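Local coordinates for putative DNA protection protein (Streptomyces coelicolor, PDB 4CYB), which probably oxidises and stores iron as a twelve-subunit Dps-family protein, binding ferric iron at sites between neighbouring subunits, at residues J[28-31]-J[32-36]; J[71-74]-J[75-79]; J[127-130]-J[131-135]; J[137-140]-J[141-144]; J[148-151]-J[152-156]. One frame throughout, in Å; residues are numbered along the deposited sequence.

All five contacts are turns of the long helices of a ferritin-like four-helix bundle, or the cap of one. Interaction 1, on helix 18-48, lies nearest the middle of the chain and packs against interaction 2, on helix 54-81, where two carboxylates hold iron at a subunit boundary. Interaction 3, on helix 109-136, is only partly buried and carries a partly exposed salt bridge whose hydrogen bond is weak. Interactions 4 and 5 share helix 140-164: 4 caps its N-terminus with a buried aspartate, while 5 lies further along, around a wider turn, with its charged ends joined to other subunits. A hydroxyl bonded to a carbonyl one turn earlier recurs in 1, 3 and 5; R78 of interaction 2 salt-bridges D139 of 4.

Interaction 1: residues J[28-31]-J[32-36]; sequences LNKV and LADTR
The carboxylate of D34 is met by K30 at its edge, where OD2 presents its syn lone pair to NZ at 2.7 Å. Its other oxygen, OD1, is 3.4 Å from NZ and is taken up instead by T97 OG1 and T98 N. The second flat group, the amide of N29, lies alongside L32, with OD1 at 3.6 Å from the methyl CD2; beyond the segments its two polar atoms bond V87 N and V85 O. For K30, bends at chi2 (52°) and chi4 bring the chain across to D34 on the side of OD2, and CE comes within 3.6 Å of OD2. NZ also pairs with E126 OE2, so one ammonium serves two carboxylates. This probably offsets the approach of K30 O to D34 OD2, two acceptors 3.3 Å apart. The turn belongs to helix 18-48 of the ferritin-like four-helix bundle, where side chains four residues apart fall on one face. On another face, V31 O accepts twice from T35: from N at 2.9 Å and from OG1 at 2.8 Å, the two donors arriving from opposite faces of the carbonyl plane. With OG1 set opposite the carbonyl carbon (chi1 -63°), the hydroxyl turns back toward the preceding turn and comes in 39° above that plane. V31 CG1 runs beside it, 3.8 Å from OG1, while the T35 side chain also packs on I72 of helix 54-81.

Interaction 2: residues J[71-74]-J[75-79]; sequences LIDT and VAERV. With FE (Fe (III) ion), chain B.
Two different first torsions bring D73 and E77 to one iron ion. D73 has CG opposite its backbone N (chi1 -176°), which swings the carboxylate forward toward the following turn; E77 has CG opposite its carbonyl carbon (chi1 -77°) and an extended chain beyond, so its longer arm reaches the same point from one turn later. The two groups bind differently. D73 faces the metal with both oxygens, OD2 at 2.5 Å and OD1 at 2.6 Å from FE, whereas E77 uses one, OE2 at 2.2 Å, with OE1 left at 4.0 Å. The carboxylate planes are 69° apart, and D73 OD2 stands 3.4 Å from E77 OE2, a closeness that the shared cation accounts for. Three waters also bind the iron, and H46 NE2 of a neighbouring subunit adds a further ligand. Such a site, built across two subunits, is the hallmark of Dps proteins within the ferritin-like fold, whereas the ferroxidase centre of classical ferritins sits inside a single four-helix bundle. K43 and W47 of that same subunit also bind D73 OD1, and so form a second shell that holds the carboxylate in place. Under the ligands the helix is regular: E77 N donates to D73 O at 2.9 Å, keeping the two residues one turn apart. On another face of the helix, V75 CG2 packs 3.2 Å from L71 O.

Interaction 3: residues J[127-130]-J[131-135]; sequences CHDA and AARTQ
This is a local contact between successive turns of helix 109-136, one of the long helices of the ferritin-like four-helix bundle, partly buried, with C127 against helix 140-164 and A130, R133 and T134 against helix 18-48. Toward the more exposed side, D129 and R133 form a salt bridge, OD1 to NH1 at 3.3 Å, whose hydrogen bond is weak because the N-H points well off the oxygen (124°). OD1 does sit at the edge of the guanidinium, in its plane, but the carboxylate is turned 57° against it. Bends at chi2 and chi3 curl the arginine back over the helix and set one guanidinium face above A132 CB, 3.7 Å from the plane and toward the rim. Each charge has another mate: D129 OD2 pairs with R27, R133 NH2 with E136. On the more buried side T134 grips A130 O twice, through N and through OG1, each at 2.9 Å and from opposite faces of the carbonyl. Its chi1 of 60° places OG1 between the backbone N and the carbonyl carbon, and also brings the methyl CG2 to 3.2 Å from the same oxygen. With an alanine here, A130 O would probably keep just its backbone bond, and a gap would open beside helix 18-48, where S24 packs on T134. One turn earlier, A131 CB lies 3.2 Å from C127 O.

Interaction 4: residues J[137-140]-J[141-144]; sequences YGDD and GTND
D139, the N-cap of helix 140-164, is met by T142 from above its carboxylate plane at both oxygens. OD1 accepts the capping bond from T142 N at 3.1 Å, 65° out of that plane, and OD2 accepts from T142 OG1 at 2.6 Å, 49° out of it. The D139 torsion chi1 of -167° swings CG forward over the first turn, within 3.1 Å of T142 OG1. A water extends the cap, donating to D139 OD1 at 2.8 Å and accepting from G141 N at 2.9 Å, so a second early amide is served indirectly. The backbone joins in through N143 N, which donates to D139 O at 3.1 Å. R78 NH2 makes a salt bridge to OD1, and this charge together with the helix N-terminus would probably stabilise the ionised aspartate. A leucine in place of D139 would probably strip T142 N of its cap and deprive R78 of a countercharge. Just before, G138 ends helix 109-136 in a Schellman motif with positive phi, so one tight turn closes one helix and starts the next. T142 and D139 then pack on helix 18-48, while R78 reaches them from helix 54-81.

Interaction 5: residues J[148-151]-J[152-156]; sequences SEVL and RTNEL
T153 and N154 both turn side-chain donors back to carbonyls of the preceding turn. With OG1 opposite the carbonyl carbon (chi1 -61°), T153 gives E149 O a bond of 2.8 Å in addition to the one from its own N at 3.0 Å, the two donors arriving from opposite faces of the carbonyl plane. N154 does likewise to V150 O: its chi1 of -80° lays the amide alongside V150, ND2 bonding O at 2.9 Å from 37° above the carbonyl plane and touching V150 CG1 at 3.6 Å. The other end of this amide, OD1, is bound by Q68. E155 extends beyond CG and crosses L151, its CD 3.7 Å from L151 CG; the carboxylate itself is claimed by R78 of a neighbouring subunit, through OE1. Under R152 the backbone opens: S148 O lies 4.6 Å from R152 N, too far for the usual helical bond, and touches R152 CB at 3.6 Å instead. The R152 chain, bent at chi3, runs outward to E149 and D144 of that same neighbour. The gap goes with the wider pi-type turn at 148-151 in helix 140-164 of the ferritin-like bundle, where it lies against two neighbouring subunits of the Dps shell.

Interaction 1: residues J[28-31]-J[32-36]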
loop_
_atom_site.group_PDB
_atom_site.type_symbol
_atom_site.label_atom_id
_atom_site.label_comp_id
_atom_site.label_asym_id
_atom_site.label_seq_id
_atom_site.Cartn_x
_atom_site.Cartn_y
_atom_site.Cartn_z
ATOM N N LEU J 28 -36.009 -10.378 2.676
ATOM C CA LEU J 28 -34.725 -9.641 2.851
ATOM C C LEU J 28 -34.909 -8.530 3.855
ATOM O O LEU J 28 -33.966 -8.271 4.648
ATOM C CB LEU J 28 -34.191 -9.107 1.509
ATOM C CG LEU J 28 -33.605 -10.196 0.597
ATOM C CD1 LEU J 28 -33.385 -9.731 -0.836
ATOM C CD2 LEU J 28 -32.334 -10.831 1.176
ATOM N N ASN J 29 -36.057 -7.844 3.813
ATOM C CA ASN J 29 -36.272 -6.742 4.728
ATOM C C ASN J 29 -36.345 -7.179 6.176
ATOM O O ASN J 29 -35.973 -6.439 7.060
ATOM C CB ASN J 29 -37.448 -5.826 4.364
ATOM C CG ASN J 29 -37.032 -4.691 3.442
ATOM O OD1 ASN J 29 -35.989 -4.056 3.654
ATOM N ND2 ASN J 29 -37.854 -4.409 2.442
ATOM N N LYS J 30 -36.856 -8.375 6.430
ATOM C CA LYS J 30 -36.860 -8.862 7.808
ATOM C C LYS J 30 -35.438 -9.144 8.278
ATOM O O LYS J 30 -35.052 -8.757 9.408
ATOM C CB LYS J 30 -37.769 -10.129 7.948
ATOM C CG LYS J 30 -37.799 -10.714 9.373
ATOM C CD LYS J 30 -38.141 -9.662 10.429
ATOM C CE LYS J 30 -38.547 -10.344 11.734
ATOM N NZ LYS J 30 -37.576 -11.349 12.205
ATOM N N VAL J 31 -34.664 -9.805 7.442
ATOM C CA VAL J 31 -33.253 -10.072 7.763
ATOM C C VAL J 31 -32.550 -8.733 7.999
ATOM O O VAL J 31 -31.728 -8.607 8.913
ATOM C CB VAL J 31 -32.559 -10.863 6.640
ATOM C CG1 VAL J 31 -31.042 -10.933 6.879
ATOM C CG2 VAL J 31 -33.148 -12.294 6.610
ATOM N N LEU J 32 -32.827 -7.776 7.133
ATOM C CA LEU J 32 -32.180 -6.420 7.216
ATOM C C LEU J 32 -32.531 -5.738 8.532
ATOM O O LEU J 32 -31.636 -5.215 9.223
ATOM C CB LEU J 32 -32.641 -5.602 6.014
ATOM C CG LEU J 32 -31.942 -4.319 5.636
ATOM C CD1 LEU J 32 -30.425 -4.566 5.624
ATOM C CD2 LEU J 32 -32.495 -3.908 4.278
ATOM N N ALA J 33 -33.822 -5.756 8.913
ATOM C CA ALA J 33 -34.266 -5.174 10.202
ATOM C C ALA J 33 -33.555 -5.844 11.371
ATOM O O ALA J 33 -33.041 -5.168 12.261
ATOM C CB ALA J 33 -35.810 -5.243 10.349
ATOM N N ASP J 34 -33.507 -7.186 11.408
ATOM C CA ASP J 34 -32.808 -7.868 12.483
ATOM C C ASP J 34 -31.278 -7.578 12.513
ATOM O O ASP J 34 -30.674 -7.408 13.592
ATOM C CB ASP J 34 -33.040 -9.373 12.424
ATOM C CG ASP J 34 -34.554 -9.769 12.592
ATOM O OD1 ASP J 34 -35.320 -9.041 13.271
ATOM O OD2 ASP J 34 -34.958 -10.809 12.005
ATOM N N THR J 35 -30.703 -7.487 11.332
ATOM C CA THR J 35 -29.280 -7.247 11.200
ATOM C C THR J 35 -28.968 -5.789 11.596
ATOM O O THR J 35 -27.922 -5.529 12.209
ATOM C CB THR J 35 -28.807 -7.488 9.763
ATOM O OG1 THR J 35 -29.011 -8.864 9.411
ATOM C CG2 THR J 35 -27.274 -7.184 9.644
ATOM N N ARG J 36 -29.831 -4.855 11.242
ATOM C CA ARG J 36 -29.693 -3.478 11.813
ATOM C C ARG J 36 -29.628 -3.438 13.347
ATOM O O ARG J 36 -28.748 -2.779 13.934
ATOM C CB ARG J 36 -30.776 -2.532 11.304
ATOM C CG ARG J 36 -30.739 -2.298 9.807
ATOM C CD ARG J 36 -29.849 -1.102 9.534
ATOM N NE ARG J 36 -30.320 0.130 10.157
ATOM C CZ ARG J 36 -31.269 0.901 9.618
ATOM N NH1 ARG J 36 -31.856 0.527 8.475
ATOM N NH2 ARG J 36 -31.675 2.002 10.253
#

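Interaction 2: residues J[71-74]-J[75-79]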
loop_
_atom_site.group_PDB
_atom_site.type_symbol
_atom_site.label_atom_id
_atom_site.label_comp_id
_atom_site.label_asym_id
_atom_site.label_seq_id
_atom_site.Cartn_x
_atom_site.Cartn_y
_atom_site.Cartn_z
ATOM N N LEU J 71 -22.843 -6.463 5.574
ATOM C CA LEU J 71 -24.077 -7.276 5.267
ATOM C C LEU J 71 -25.341 -6.390 5.079
ATOM O O LEU J 71 -26.121 -6.608 4.172
ATOM C CB LEU J 71 -24.357 -8.297 6.362
ATOM C CG LEU J 71 -23.380 -9.459 6.521
ATOM C CD1 LEU J 71 -23.831 -10.349 7.719
ATOM C CD2 LEU J 71 -23.245 -10.215 5.190
ATOM N N ILE J 72 -25.542 -5.393 5.938
ATOM C CA ILE J 72 -26.682 -4.479 5.823
ATOM C C ILE J 72 -26.674 -3.841 4.426
ATOM O O ILE J 72 -27.697 -3.818 3.738
ATOM C CB ILE J 72 -26.636 -3.367 6.920
ATOM C CG1 ILE J 72 -26.985 -3.989 8.281
ATOM C CG2 ILE J 72 -27.500 -2.134 6.577
ATOM C CD1 ILE J 72 -26.490 -3.196 9.451
ATOM N N ASP J 73 -25.530 -3.266 4.029
ATOM C CA ASP J 73 -25.443 -2.602 2.723
ATOM C C ASP J 73 -25.704 -3.571 1.573
ATOM O O ASP J 73 -26.449 -3.230 0.628
ATOM C CB ASP J 73 -24.087 -1.909 2.573
ATOM C CG ASP J 73 -23.986 -1.129 1.276
ATOM O OD1 ASP J 73 -24.544 -0.008 1.199
ATOM O OD2 ASP J 73 -23.307 -1.618 0.335
ATOM N N THR J 74 -25.168 -4.776 1.664
ATOM C CA THR J 74 -25.286 -5.734 0.569
ATOM C C THR J 74 -26.770 -6.212 0.465
ATOM O O THR J 74 -27.338 -6.348 -0.629
ATOM C CB THR J 74 -24.365 -6.938 0.783
ATOM O OG1 THR J 74 -22.973 -6.508 0.815
ATOM C CG2 THR J 74 -24.577 -8.009 -0.395
ATOM N N VAL J 75 -27.381 -6.459 1.609
ATOM C CA VAL J 75 -28.807 -6.873 1.609
ATOM C C VAL J 75 -29.746 -5.768 1.155
ATOM O O VAL J 75 -30.653 -6.041 0.367
ATOM C CB VAL J 75 -29.192 -7.404 3.026
ATOM C CG1 VAL J 75 -30.699 -7.710 3.185
ATOM C CG2 VAL J 75 -28.412 -8.669 3.295
ATOM N N ALA J 76 -29.529 -4.525 1.607
ATOM C CA ALA J 76 -30.333 -3.406 1.166
ATOM C C ALA J 76 -30.205 -3.234 -0.334
ATOM O O ALA J 76 -31.197 -3.019 -1.009
ATOM C CB ALA J 76 -29.920 -2.131 1.853
ATOM N N GLU J 77 -28.968 -3.261 -0.855
ATOM C CA GLU J 77 -28.787 -3.155 -2.293
ATOM C C GLU J 77 -29.476 -4.301 -3.066
ATOM O O GLU J 77 -29.982 -4.071 -4.159
ATOM C CB GLU J 77 -27.272 -3.077 -2.640
ATOM C CG GLU J 77 -26.800 -1.614 -2.322
ATOM C CD GLU J 77 -25.335 -1.354 -2.736
ATOM O OE1 GLU J 77 -24.750 -2.189 -3.490
ATOM O OE2 GLU J 77 -24.825 -0.264 -2.366
ATOM N N ARG J 78 -29.519 -5.484 -2.459
ATOM C CA ARG J 78 -30.270 -6.585 -3.111
ATOM C C ARG J 78 -31.780 -6.268 -3.210
ATOM O O ARG J 78 -32.412 -6.509 -4.267
ATOM C CB ARG J 78 -30.070 -7.862 -2.317
ATOM C CG ARG J 78 -30.794 -9.076 -2.918
ATOM C CD ARG J 78 -30.035 -9.559 -4.134
ATOM N NE ARG J 78 -30.730 -10.616 -4.916
ATOM C CZ ARG J 78 -30.334 -10.963 -6.137
ATOM N NH1 ARG J 78 -29.238 -10.370 -6.682
ATOM N NH2 ARG J 78 -31.013 -11.893 -6.835
ATOM N N VAL J 79 -32.366 -5.750 -2.123
ATOM C CA VAL J 79 -33.741 -5.266 -2.181
ATOM C C VAL J 79 -33.944 -4.272 -3.295
ATOM O O VAL J 79 -34.921 -4.389 -4.061
ATOM C CB VAL J 79 -34.178 -4.664 -0.840
ATOM C CG1 VAL J 79 -35.563 -4.028 -0.956
ATOM C CG2 VAL J 79 -34.140 -5.724 0.267
HETATM FE FE FE B . -23.204 0.463 -0.981
HETATM O O HOH W 1 -21.759 1.239 0.734
HETATM O O HOH W 2 -21.826 1.555 -2.502
HETATM O O HOH W 3 -21.577 -1.080 -1.781
#

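Interaction 3: residues J[127-130]-J[131-135]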
loop_
_atom_site.group_PDB
_atom_site.type_symbol
_atom_site.label_atom_id
_atom_site.label_comp_id
_atom_site.label_asym_id
_atom_site.label_seq_id
_atom_site.Cartn_x
_atom_site.Cartn_y
_atom_site.Cartn_z
ATOM N N CYS J 127 -32.771 -17.104 8.258
ATOM C CA CYS J 127 -31.993 -17.314 7.037
ATOM C C CYS J 127 -32.165 -18.663 6.409
ATOM O O CYS J 127 -32.265 -18.742 5.209
ATOM C CB CYS J 127 -30.491 -17.235 7.313
ATOM S SG CYS J 127 -29.868 -15.575 7.115
ATOM N N HIS J 128 -32.105 -19.735 7.186
ATOM C CA HIS J 128 -32.310 -21.087 6.573
ATOM C C HIS J 128 -33.660 -21.157 5.873
ATOM O O HIS J 128 -33.760 -21.637 4.732
ATOM C CB HIS J 128 -32.242 -22.173 7.649
ATOM C CG HIS J 128 -30.832 -22.485 8.111
ATOM N ND1 HIS J 128 -29.923 -23.100 7.320
ATOM C CD2 HIS J 128 -30.200 -22.235 9.313
ATOM C CE1 HIS J 128 -28.775 -23.284 8.006
ATOM N NE2 HIS J 128 -28.941 -22.764 9.231
ATOM N N ASP J 129 -34.694 -20.664 6.561
ATOM C CA ASP J 129 -36.058 -20.675 6.006
ATOM C C ASP J 129 -36.159 -19.795 4.760
ATOM O O ASP J 129 -36.672 -20.229 3.721
ATOM C CB ASP J 129 -37.088 -20.243 7.066
ATOM C CG ASP J 129 -38.498 -20.212 6.511
ATOM O OD1 ASP J 129 -38.994 -21.316 6.219
ATOM O OD2 ASP J 129 -39.086 -19.116 6.303
ATOM N N ALA J 130 -35.688 -18.543 4.843
ATOM C CA ALA J 130 -35.743 -17.627 3.683
ATOM C C ALA J 130 -34.904 -18.143 2.523
ATOM O O ALA J 130 -35.316 -18.013 1.376
ATOM C CB ALA J 130 -35.317 -16.192 4.053
ATOM N N ALA J 131 -33.744 -18.740 2.804
ATOM C CA ALA J 131 -32.927 -19.380 1.747
ATOM C C ALA J 131 -33.680 -20.471 0.982
ATOM O O ALA J 131 -33.712 -20.464 -0.265
ATOM C CB ALA J 131 -31.600 -19.911 2.302
ATOM N N ALA J 132 -34.317 -21.369 1.728
ATOM C CA ALA J 132 -35.106 -22.446 1.087
ATOM C C ALA J 132 -36.258 -21.868 0.243
ATOM O O ALA J 132 -36.476 -22.297 -0.895
ATOM C CB ALA J 132 -35.649 -23.397 2.140
ATOM N N ARG J 133 -37.021 -20.922 0.788
ATOM C CA ARG J 133 -38.211 -20.400 0.097
ATOM C C ARG J 133 -37.881 -19.542 -1.095
ATOM O O ARG J 133 -38.506 -19.671 -2.130
ATOM C CB ARG J 133 -39.111 -19.602 1.032
ATOM C CG ARG J 133 -39.627 -20.325 2.254
ATOM C CD ARG J 133 -40.786 -21.241 1.868
ATOM N NE ARG J 133 -40.297 -22.564 1.457
ATOM C CZ ARG J 133 -39.725 -23.461 2.274
ATOM N NH1 ARG J 133 -39.548 -23.192 3.559
ATOM N NH2 ARG J 133 -39.315 -24.635 1.805
ATOM N N THR J 134 -36.883 -18.656 -0.972
ATOM C CA THR J 134 -36.466 -17.858 -2.158
ATOM C C THR J 134 -35.892 -18.760 -3.247
ATOM O O THR J 134 -36.114 -18.518 -4.418
ATOM C CB THR J 134 -35.464 -16.714 -1.793
ATOM O OG1 THR J 134 -34.302 -17.288 -1.204
ATOM C CG2 THR J 134 -36.101 -15.787 -0.816
ATOM N N GLN J 135 -35.184 -19.817 -2.868
ATOM C CA GLN J 135 -34.703 -20.763 -3.869
ATOM C C GLN J 135 -35.882 -21.452 -4.612
ATOM O O GLN J 135 -35.876 -21.589 -5.842
ATOM C CB GLN J 135 -33.805 -21.820 -3.230
ATOM C CG GLN J 135 -33.175 -22.826 -4.207
ATOM C CD GLN J 135 -32.294 -22.113 -5.237
ATOM O OE1 GLN J 135 -31.251 -21.544 -4.888
ATOM N NE2 GLN J 135 -32.752 -22.068 -6.495
#

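Interaction 4: residues J[137-140]-J[141-144]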
loop_
_atom_site.group_PDB
_atom_site.type_symbol
_atom_site.label_atom_id
_atom_site.label_comp_id
_atom_site.label_asym_id
_atom_site.label_seq_id
_atom_site.Cartn_x
_atom_site.Cartn_y
_atom_site.Cartn_z
ATOM N N TYR J 137 -38.809 -20.255 -5.202
ATOM C CA TYR J 137 -39.371 -19.281 -6.136
ATOM C C TYR J 137 -38.455 -18.939 -7.307
ATOM O O TYR J 137 -38.860 -18.166 -8.148
ATOM C CB TYR J 137 -39.643 -17.951 -5.453
ATOM C CG TYR J 137 -40.999 -17.636 -4.899
ATOM C CD1 TYR J 137 -42.053 -17.143 -5.740
ATOM C CD2 TYR J 137 -41.233 -17.726 -3.516
ATOM C CE1 TYR J 137 -43.314 -16.803 -5.221
ATOM C CE2 TYR J 137 -42.482 -17.382 -2.981
ATOM C CZ TYR J 137 -43.514 -16.932 -3.830
ATOM O OH TYR J 137 -44.729 -16.622 -3.257
ATOM N N GLY J 138 -37.222 -19.436 -7.348
ATOM C CA GLY J 138 -36.376 -19.199 -8.520
ATOM C C GLY J 138 -35.396 -18.024 -8.339
ATOM O O GLY J 138 -34.667 -17.687 -9.289
ATOM N N ASP J 139 -35.343 -17.441 -7.130
ATOM C CA ASP J 139 -34.417 -16.283 -6.884
ATOM C C ASP J 139 -33.043 -16.809 -6.443
ATOM O O ASP J 139 -32.706 -16.784 -5.245
ATOM C CB ASP J 139 -35.010 -15.315 -5.900
ATOM C CG ASP J 139 -34.228 -13.961 -5.868
ATOM O OD1 ASP J 139 -33.139 -13.927 -6.491
ATOM O OD2 ASP J 139 -34.695 -13.020 -5.217
ATOM N N ASP J 140 -32.311 -17.386 -7.405
ATOM C CA ASP J 140 -31.015 -18.004 -7.138
ATOM C C ASP J 140 -30.052 -17.026 -6.465
ATOM O O ASP J 140 -29.291 -17.444 -5.563
ATOM C CB ASP J 140 -30.367 -18.470 -8.449
ATOM C CG ASP J 140 -31.194 -19.543 -9.156
ATOM O OD1 ASP J 140 -31.535 -20.508 -8.469
ATOM O OD2 ASP J 140 -31.531 -19.395 -10.359
ATOM N N GLY J 141 -30.071 -15.769 -6.934
ATOM C CA GLY J 141 -29.100 -14.749 -6.457
ATOM C C GLY J 141 -29.374 -14.411 -4.998
ATOM O O GLY J 141 -28.459 -14.287 -4.197
ATOM N N THR J 142 -30.650 -14.300 -4.621
ATOM C CA THR J 142 -31.011 -14.025 -3.248
ATOM C C THR J 142 -30.645 -15.201 -2.351
ATOM O O THR J 142 -30.146 -15.018 -1.230
ATOM C CB THR J 142 -32.503 -13.617 -3.105
ATOM O OG1 THR J 142 -32.685 -12.370 -3.764
ATOM C CG2 THR J 142 -32.927 -13.493 -1.603
ATOM N N ASN J 143 -30.883 -16.423 -2.822
ATOM C CA ASN J 143 -30.498 -17.549 -2.018
ATOM C C ASN J 143 -28.972 -17.550 -1.742
ATOM O O ASN J 143 -28.538 -17.802 -0.623
ATOM C CB ASN J 143 -30.915 -18.859 -2.728
ATOM C CG ASN J 143 -30.316 -20.100 -2.048
ATOM O OD1 ASN J 143 -30.961 -20.761 -1.188
ATOM N ND2 ASN J 143 -29.112 -20.432 -2.411
ATOM N N ASP J 144 -28.191 -17.247 -2.775
ATOM C CA ASP J 144 -26.726 -17.258 -2.652
ATOM C C ASP J 144 -26.256 -16.208 -1.649
ATOM O O ASP J 144 -25.386 -16.513 -0.822
ATOM C CB ASP J 144 -26.064 -17.034 -4.013
ATOM C CG ASP J 144 -24.529 -17.032 -3.907
ATOM O OD1 ASP J 144 -23.946 -18.125 -3.704
ATOM O OD2 ASP J 144 -23.928 -15.938 -3.958
HETATM O O HOH W 4 -31.703 -14.428 -8.866
#

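Interaction 5: residues J[148-151]-J[152-156]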
loop_
_atom_site.group_PDB
_atom_site.type_symbol
_atom_site.label_atom_id
_atom_site.label_comp_id
_atom_site.label_asym_id
_atom_site.label_seq_id
_atom_site.Cartn_x
_atom_site.Cartn_y
_atom_site.Cartn_z
ATOM N N SER J 148 -24.285 -17.569 1.467
ATOM C CA SER J 148 -22.818 -17.481 1.445
ATOM C C SER J 148 -22.367 -16.314 2.295
ATOM O O SER J 148 -21.238 -16.306 2.828
ATOM C CB SER J 148 -22.265 -17.312 0.009
ATOM O OG SER J 148 -22.706 -16.054 -0.447
ATOM N N GLU J 149 -23.228 -15.329 2.434
ATOM C CA GLU J 149 -22.881 -14.150 3.238
ATOM C C GLU J 149 -23.554 -14.068 4.605
ATOM O O GLU J 149 -22.850 -14.073 5.619
ATOM C CB GLU J 149 -23.120 -12.884 2.414
ATOM C CG GLU J 149 -22.296 -13.018 1.133
ATOM C CD GLU J 149 -22.287 -11.801 0.261
ATOM O OE1 GLU J 149 -22.123 -10.686 0.802
ATOM O OE2 GLU J 149 -22.430 -11.970 -0.970
ATOM N N VAL J 150 -24.897 -13.958 4.630
ATOM C CA VAL J 150 -25.609 -13.747 5.881
ATOM C C VAL J 150 -25.399 -14.925 6.801
ATOM O O VAL J 150 -24.960 -14.776 7.935
ATOM C CB VAL J 150 -27.103 -13.432 5.691
ATOM C CG1 VAL J 150 -27.724 -13.136 7.066
ATOM C CG2 VAL J 150 -27.266 -12.204 4.784
ATOM N N LEU J 151 -25.734 -16.114 6.310
ATOM C CA LEU J 151 -25.640 -17.312 7.140
ATOM C C LEU J 151 -24.231 -17.601 7.588
ATOM O O LEU J 151 -23.972 -17.725 8.788
ATOM C CB LEU J 151 -26.214 -18.516 6.382
ATOM C CG LEU J 151 -26.471 -19.753 7.237
ATOM C CD1 LEU J 151 -27.815 -19.614 7.962
ATOM C CD2 LEU J 151 -26.544 -20.967 6.317
ATOM N N ARG J 152 -23.310 -17.702 6.641
ATOM C CA ARG J 152 -21.971 -18.036 7.017
ATOM C C ARG J 152 -21.313 -17.015 7.955
ATOM O O ARG J 152 -20.564 -17.389 8.881
ATOM C CB ARG J 152 -21.123 -18.271 5.791
ATOM C CG ARG J 152 -21.474 -19.674 5.205
ATOM C CD ARG J 152 -20.551 -20.040 4.072
ATOM N NE ARG J 152 -19.144 -20.130 4.493
ATOM C CZ ARG J 152 -18.129 -20.144 3.620
ATOM N NH1 ARG J 152 -18.376 -20.093 2.323
ATOM N NH2 ARG J 152 -16.855 -20.212 4.050
ATOM N N THR J 153 -21.556 -15.729 7.707
ATOM C CA THR J 153 -20.998 -14.731 8.633
ATOM C C THR J 153 -21.571 -14.819 10.031
ATOM O O THR J 153 -20.824 -14.749 11.004
ATOM C CB THR J 153 -21.231 -13.276 8.164
ATOM O OG1 THR J 153 -20.571 -13.132 6.920
ATOM C CG2 THR J 153 -20.650 -12.287 9.158
ATOM N N ASN J 154 -22.897 -14.940 10.156
ATOM C CA ASN J 154 -23.464 -15.093 11.486
ATOM C C ASN J 154 -23.025 -16.363 12.212
ATOM O O ASN J 154 -22.835 -16.314 13.440
ATOM C CB ASN J 154 -24.965 -15.016 11.415
ATOM C CG ASN J 154 -25.440 -13.585 11.320
ATOM O OD1 ASN J 154 -25.438 -12.847 12.343
ATOM N ND2 ASN J 154 -25.823 -13.171 10.137
ATOM N N GLU J 155 -22.945 -17.485 11.487
ATOM C CA GLU J 155 -22.396 -18.731 12.086
ATOM C C GLU J 155 -20.999 -18.546 12.676
ATOM O O GLU J 155 -20.763 -18.887 13.853
ATOM C CB GLU J 155 -22.463 -19.933 11.128
ATOM C CG GLU J 155 -23.894 -20.255 10.739
ATOM C CD GLU J 155 -23.998 -21.275 9.553
ATOM O OE1 GLU J 155 -23.206 -21.193 8.544
ATOM O OE2 GLU J 155 -24.906 -22.155 9.600
ATOM N N LEU J 156 -20.084 -17.970 11.889
ATOM C CA LEU J 156 -18.730 -17.787 12.352
ATOM C C LEU J 156 -18.681 -16.831 13.547
ATOM O O LEU J 156 -17.931 -17.065 14.525
ATOM C CB LEU J 156 -17.862 -17.271 11.182
ATOM C CG LEU J 156 -16.341 -17.212 11.515
ATOM C CD1 LEU J 156 -15.685 -18.597 11.616
ATOM C CD2 LEU J 156 -15.603 -16.388 10.433
#